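Local coordinates for protein racemase, putative (Roseobacter denitrificans, PDB 3TCS) that binds magnesium and D-alanine in a TIM-barrel domain of the mandelate racemase family and is probably a hydro-lyase or racemase of unsettled substrate, at residues 183-195 with 214-227. Residues are numbered along the deposited sequence; the frame is centred on the assembly and turned at random.
Sequences GRTEEIIPTMRRE and RAIEVGHMLQDHGF
Ile189 is the knob, entering a hollow walled by Val218, Met221, Leu222, His225 and Phe227. CG1 lies anti to the carbonyl carbon (chi1 -65°) and the chain runs extended, carrying CD1 to 3.5 Å from Leu222 CD2 and against Met221 CB. CG2 fills the gap between two rings, 3.7 Å from both His225 ND1 and Phe227 CE1. Pro190 packs beside the knob, its CA over one face of the His225 imidazole and its CB 3.6 Å from NE2. That ring is held from turning by the last turn of the helix before it, His225 ND1 donating to Met221 O at 3.0 Å.

Polar clasps close both ends. At one, Arg214 NH2 meets Glu186 OE2 at 2.8 Å on the syn side but tilted out of the carboxylate plane, while NH1 pairs with Glu217; Val218 CG2 sits over the guanidinium centre. At the other, Arg193, bent at chi2 and chi3, sends NE to His225 O (3.0 Å, 165°), with a weak second bond from NH2 and a water linking NH2 to Gly226 O; its NH1 bonds Gly197 O and Val200 O. A leucine in its place would probably leave His225 O without this donor and the turn at Gly226 less firmly tied to helix 184-196.

Gly226, at positive phi, is the C-prime residue of a Schellman motif ending helix 212-224, with Phe227 N bonded to Leu222 O and Gly226 N to Gln223 O. With axes 9.7 Å apart and 15° from parallel, and strand 201-205 between them in sequence, these are successive outer helices of the beta/alpha barrel, as in enolase-superfamily enzymes.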
loop_
_atom_site.group_PDB
_atom_site.type_symbol
_atom_site.label_atom_id
_atom_site.label_comp_id
_atom_site.label_asym_id
_atom_site.label_seq_id
_atom_site.Cartn_x
_atom_site.Cartn_y
_atom_site.Cartn_z
ATOM N N GLY B 183 24.599 21.000 -11.258
ATOM C CA GLY B 183 25.128 20.676 -12.571
ATOM C C GLY B 183 25.453 19.232 -12.908
ATOM O O GLY B 183 25.925 18.959 -14.011
ATOM N N ARG B 184 25.209 18.299 -11.993
ATOM C CA ARG B 184 25.520 16.906 -12.291
ATOM C C ARG B 184 24.769 16.379 -13.516
ATOM O O ARG B 184 25.359 15.736 -14.380
ATOM C CB ARG B 184 25.215 16.003 -11.093
ATOM C CG ARG B 184 25.594 14.546 -11.357
ATOM C CD ARG B 184 25.362 13.658 -10.150
ATOM N NE ARG B 184 25.850 12.301 -10.389
ATOM C CZ ARG B 184 25.233 11.403 -11.151
ATOM N NH1 ARG B 184 24.091 11.708 -11.754
ATOM N NH2 ARG B 184 25.759 10.200 -11.319
ATOM N N THR B 185 23.472 16.652 -13.595
ATOM C CA THR B 185 22.677 16.173 -14.723
ATOM C C THR B 185 23.119 16.810 -16.036
ATOM O O THR B 185 23.204 16.131 -17.065
ATOM C CB THR B 185 21.179 16.438 -14.496
ATOM O OG1 THR B 185 20.757 15.760 -13.305
ATOM C CG2 THR B 185 20.357 15.922 -15.677
ATOM N N GLU B 186 23.402 18.110 -16.002
ATOM C CA GLU B 186 23.854 18.822 -17.189
ATOM C C GLU B 186 25.154 18.218 -17.721
ATOM O O GLU B 186 25.387 18.188 -18.928
ATOM C CB GLU B 186 24.082 20.308 -16.878
ATOM C CG GLU B 186 22.819 21.155 -16.780
ATOM C CD GLU B 186 22.088 21.012 -15.458
ATOM O OE1 GLU B 186 22.578 20.290 -14.561
ATOM O OE2 GLU B 186 21.016 21.637 -15.315
ATOM N N GLU B 187 26.001 17.736 -16.819
ATOM C CA GLU B 187 27.273 17.147 -17.221
ATOM C C GLU B 187 27.172 15.691 -17.667
ATOM O O GLU B 187 27.780 15.296 -18.659
ATOM C CB GLU B 187 28.293 17.244 -16.077
ATOM C CG GLU B 187 29.547 16.411 -16.316
ATOM C CD GLU B 187 30.561 16.526 -15.194
ATOM O OE1 GLU B 187 30.156 16.759 -14.035
ATOM O OE2 GLU B 187 31.766 16.364 -15.468
ATOM N N ILE B 188 26.393 14.896 -16.944
ATOM C CA ILE B 188 26.288 13.479 -17.264
ATOM C C ILE B 188 25.690 13.172 -18.637
ATOM O O ILE B 188 26.086 12.200 -19.280
ATOM C CB ILE B 188 25.502 12.725 -16.148
ATOM C CG1 ILE B 188 25.887 11.246 -16.149
ATOM C CG2 ILE B 188 24.004 12.894 -16.347
ATOM C CD1 ILE B 188 25.365 10.477 -14.938
ATOM N N ILE B 189 24.762 14.003 -19.105
ATOM C CA ILE B 189 24.132 13.756 -20.398
ATOM C C ILE B 189 25.131 13.772 -21.558
ATOM O O ILE B 189 25.266 12.777 -22.267
ATOM C CB ILE B 189 22.968 14.745 -20.634
ATOM C CG1 ILE B 189 21.867 14.468 -19.600
ATOM C CG2 ILE B 189 22.432 14.609 -22.049
ATOM C CD1 ILE B 189 20.682 15.406 -19.677
ATOM N N PRO B 190 25.843 14.894 -21.774
ATOM C CA PRO B 190 26.805 14.897 -22.879
ATOM C C PRO B 190 27.972 13.938 -22.634
ATOM O O PRO B 190 28.502 13.357 -23.575
ATOM C CB PRO B 190 27.262 16.358 -22.948
ATOM C CG PRO B 190 27.067 16.855 -21.544
ATOM C CD PRO B 190 25.745 16.229 -21.158
ATOM N N THR B 191 28.362 13.769 -21.372
ATOM C CA THR B 191 29.470 12.873 -21.039
ATOM C C THR B 191 29.206 11.439 -21.485
ATOM O O THR B 191 30.091 10.778 -22.025
ATOM C CB THR B 191 29.773 12.875 -19.515
ATOM O OG1 THR B 191 30.278 14.159 -19.130
ATOM C CG2 THR B 191 30.816 11.817 -19.170
ATOM N N MET B 192 27.994 10.946 -21.256
ATOM C CA MET B 192 27.671 9.581 -21.669
ATOM C C MET B 192 27.707 9.432 -23.192
ATOM O O MET B 192 28.253 8.460 -23.718
ATOM C CB MET B 192 26.299 9.172 -21.133
ATOM C CG MET B 192 26.288 8.889 -19.633
ATOM S SD MET B 192 27.479 7.601 -19.186
ATOM C CE MET B 192 26.717 6.202 -20.013
ATOM N N ARG B 193 27.139 10.393 -23.910
ATOM C CA ARG B 193 27.149 10.306 -25.365
ATOM C C ARG B 193 28.572 10.391 -25.912
ATOM O O ARG B 193 28.948 9.648 -26.824
ATOM C CB ARG B 193 26.294 11.412 -25.986
ATOM C CG ARG B 193 26.347 11.405 -27.512
ATOM C CD ARG B 193 25.965 10.032 -28.063
ATOM N NE ARG B 193 24.534 9.793 -27.919
ATOM C CZ ARG B 193 23.944 8.608 -28.022
ATOM N NH1 ARG B 193 24.655 7.511 -28.267
ATOM N NH2 ARG B 193 22.627 8.525 -27.883
ATOM N N ARG B 194 29.368 11.296 -25.353
ATOM C CA ARG B 194 30.747 11.457 -25.796
ATOM C C ARG B 194 31.571 10.204 -25.551
ATOM O O ARG B 194 32.239 9.700 -26.451
ATOM C CB ARG B 194 31.419 12.623 -25.065
ATOM C CG ARG B 194 32.894 12.768 -25.403
ATOM C CD ARG B 194 33.581 13.865 -24.600
ATOM N NE ARG B 194 33.599 13.602 -23.163
ATOM C CZ ARG B 194 32.913 14.304 -22.265
ATOM N NH1 ARG B 194 32.148 15.311 -22.653
ATOM N NH2 ARG B 194 33.003 14.008 -20.974
ATOM N N GLU B 195 31.513 9.704 -24.322
ATOM C CA GLU B 195 32.299 8.543 -23.934
ATOM C C GLU B 195 31.834 7.187 -24.441
ATOM O O GLU B 195 32.667 6.345 -24.772
ATOM C CB GLU B 195 32.431 8.500 -22.409
ATOM C CG GLU B 195 33.163 9.698 -21.808
ATOM C CD GLU B 195 34.555 9.886 -22.387
ATOM O OE1 GLU B 195 35.289 8.882 -22.516
ATOM O OE2 GLU B 195 34.917 11.037 -22.706
ATOM N N ARG B 214 10.675 21.536 -15.087
ATOM C CA ARG B 214 12.088 21.197 -14.999
ATOM C C ARG B 214 12.395 19.925 -15.787
ATOM O O ARG B 214 13.447 19.816 -16.423
ATOM C CB ARG B 214 12.502 21.030 -13.532
ATOM C CG ARG B 214 13.941 20.560 -13.329
ATOM C CD ARG B 214 14.954 21.432 -14.073
ATOM N NE ARG B 214 16.316 20.961 -13.834
ATOM C CZ ARG B 214 17.372 21.267 -14.582
ATOM N NH1 ARG B 214 17.240 22.059 -15.641
ATOM N NH2 ARG B 214 18.563 20.772 -14.270
ATOM N N ALA B 215 11.476 18.964 -15.745
ATOM C CA ALA B 215 11.653 17.709 -16.467
ATOM C C ALA B 215 11.691 17.975 -17.966
ATOM O O ALA B 215 12.442 17.331 -18.705
ATOM C CB ALA B 215 10.515 16.739 -16.136
ATOM N N ILE B 216 10.873 18.918 -18.422
ATOM C CA ILE B 216 10.839 19.243 -19.842
ATOM C C ILE B 216 12.164 19.881 -20.267
ATOM O O ILE B 216 12.650 19.637 -21.374
ATOM C CB ILE B 216 9.643 20.167 -20.165
ATOM C CG1 ILE B 216 8.334 19.394 -19.947
ATOM C CG2 ILE B 216 9.736 20.661 -21.609
ATOM C CD1 ILE B 216 7.072 20.248 -19.990
ATOM N N GLU B 217 12.755 20.686 -19.384
ATOM C CA GLU B 217 14.046 21.308 -19.684
ATOM C C GLU B 217 15.083 20.194 -19.792
ATOM O O GLU B 217 15.913 20.183 -20.699
ATOM C CB GLU B 217 14.486 22.264 -18.572
ATOM C CG GLU B 217 13.559 23.430 -18.290
ATOM C CD GLU B 217 14.189 24.450 -17.348
ATOM O OE1 GLU B 217 14.780 24.041 -16.323
ATOM O OE2 GLU B 217 14.090 25.662 -17.633
ATOM N N VAL B 218 15.050 19.261 -18.848
ATOM C CA VAL B 218 15.994 18.153 -18.881
ATOM C C VAL B 218 15.716 17.303 -20.120
ATOM O O VAL B 218 16.642 16.817 -20.762
ATOM C CB VAL B 218 15.889 17.285 -17.606
ATOM C CG1 VAL B 218 16.792 16.060 -17.724
ATOM C CG2 VAL B 218 16.297 18.110 -16.393
ATOM N N GLY B 219 14.437 17.148 -20.459
ATOM C CA GLY B 219 14.063 16.365 -21.627
ATOM C C GLY B 219 14.692 16.906 -22.899
ATOM O O GLY B 219 15.123 16.151 -23.771
ATOM N N HIS B 220 14.746 18.226 -23.010
ATOM C CA HIS B 220 15.341 18.858 -24.181
ATOM C C HIS B 220 16.835 18.544 -24.269
ATOM O O HIS B 220 17.367 18.333 -25.355
ATOM C CB HIS B 220 15.095 20.367 -24.129
ATOM C CG HIS B 220 13.664 20.741 -24.360
ATOM N ND1 HIS B 220 13.133 21.953 -23.971
ATOM C CD2 HIS B 220 12.653 20.063 -24.954
ATOM C CE1 HIS B 220 11.858 22.003 -24.313
ATOM N NE2 HIS B 220 11.541 20.869 -24.912
ATOM N N MET B 221 17.509 18.499 -23.125
ATOM C CA MET B 221 18.932 18.176 -23.120
ATOM C C MET B 221 19.127 16.736 -23.576
ATOM O O MET B 221 20.055 16.433 -24.322
ATOM C CB MET B 221 19.529 18.338 -21.722
ATOM C CG MET B 221 19.423 19.735 -21.151
ATOM S SD MET B 221 20.424 19.891 -19.654
ATOM C CE MET B 221 19.332 19.216 -18.429
ATOM N N LEU B 222 18.252 15.846 -23.114
ATOM C CA LEU B 222 18.334 14.438 -23.488
ATOM C C LEU B 222 18.133 14.291 -24.995
ATOM O O LEU B 222 18.893 13.594 -25.669
ATOM C CB LEU B 222 17.275 13.626 -22.729
ATOM C CG LEU B 222 17.459 13.562 -21.207
ATOM C CD1 LEU B 222 16.218 12.956 -20.558
ATOM C CD2 LEU B 222 18.707 12.747 -20.873
ATOM N N GLN B 223 17.110 14.950 -25.528
ATOM C CA GLN B 223 16.851 14.881 -26.962
ATOM C C GLN B 223 18.030 15.458 -27.750
ATOM O O GLN B 223 18.370 14.950 -28.817
ATOM C CB GLN B 223 15.566 15.638 -27.307
ATOM C CG GLN B 223 14.345 15.109 -26.573
ATOM C CD GLN B 223 13.080 15.865 -26.911
ATOM O OE1 GLN B 223 13.127 17.000 -27.401
ATOM N NE2 GLN B 223 11.939 15.251 -26.638
ATOM N N ASP B 224 18.658 16.507 -27.220
ATOM C CA ASP B 224 19.802 17.134 -27.892
ATOM C C ASP B 224 21.003 16.198 -28.001
ATOM O O ASP B 224 21.913 16.444 -28.792
ATOM C CB ASP B 224 20.259 18.403 -27.159
ATOM C CG ASP B 224 19.254 19.534 -27.245
ATOM O OD1 ASP B 224 18.394 19.518 -28.150
ATOM O OD2 ASP B 224 19.341 20.455 -26.405
ATOM N N HIS B 225 21.027 15.139 -27.198
ATOM C CA HIS B 225 22.137 14.200 -27.258
ATOM C C HIS B 225 21.712 12.782 -27.619
ATOM O O HIS B 225 22.406 11.812 -27.315
ATOM C CB HIS B 225 22.916 14.208 -25.945
ATOM C CG HIS B 225 23.601 15.509 -25.677
ATOM N ND1 HIS B 225 22.957 16.583 -25.105
ATOM C CD2 HIS B 225 24.851 15.936 -25.976
ATOM C CE1 HIS B 225 23.778 17.618 -25.064
ATOM N NE2 HIS B 225 24.934 17.250 -25.587
ATOM N N GLY B 226 20.561 12.677 -28.269
ATOM C CA GLY B 226 20.079 11.389 -28.723
ATOM C C GLY B 226 19.638 10.332 -27.727
ATOM O O GLY B 226 19.549 9.172 -28.111
ATOM N N PHE B 227 19.383 10.693 -26.470
ATOM C CA PHE B 227 18.908 9.694 -25.506
ATOM C C PHE B 227 17.543 9.227 -26.010
ATOM O O PHE B 227 16.831 9.987 -26.656
ATOM C CB PHE B 227 18.758 10.295 -24.102
ATOM C CG PHE B 227 20.025 10.287 -23.294
ATOM C CD1 PHE B 227 21.154 10.973 -23.730
ATOM C CD2 PHE B 227 20.079 9.613 -22.075
ATOM C CE1 PHE B 227 22.323 10.992 -22.961
ATOM C CE2 PHE B 227 21.235 9.622 -21.300
ATOM C CZ PHE B 227 22.362 10.315 -21.745
HETATM O O HOH W 1 20.200 6.728 -27.461
#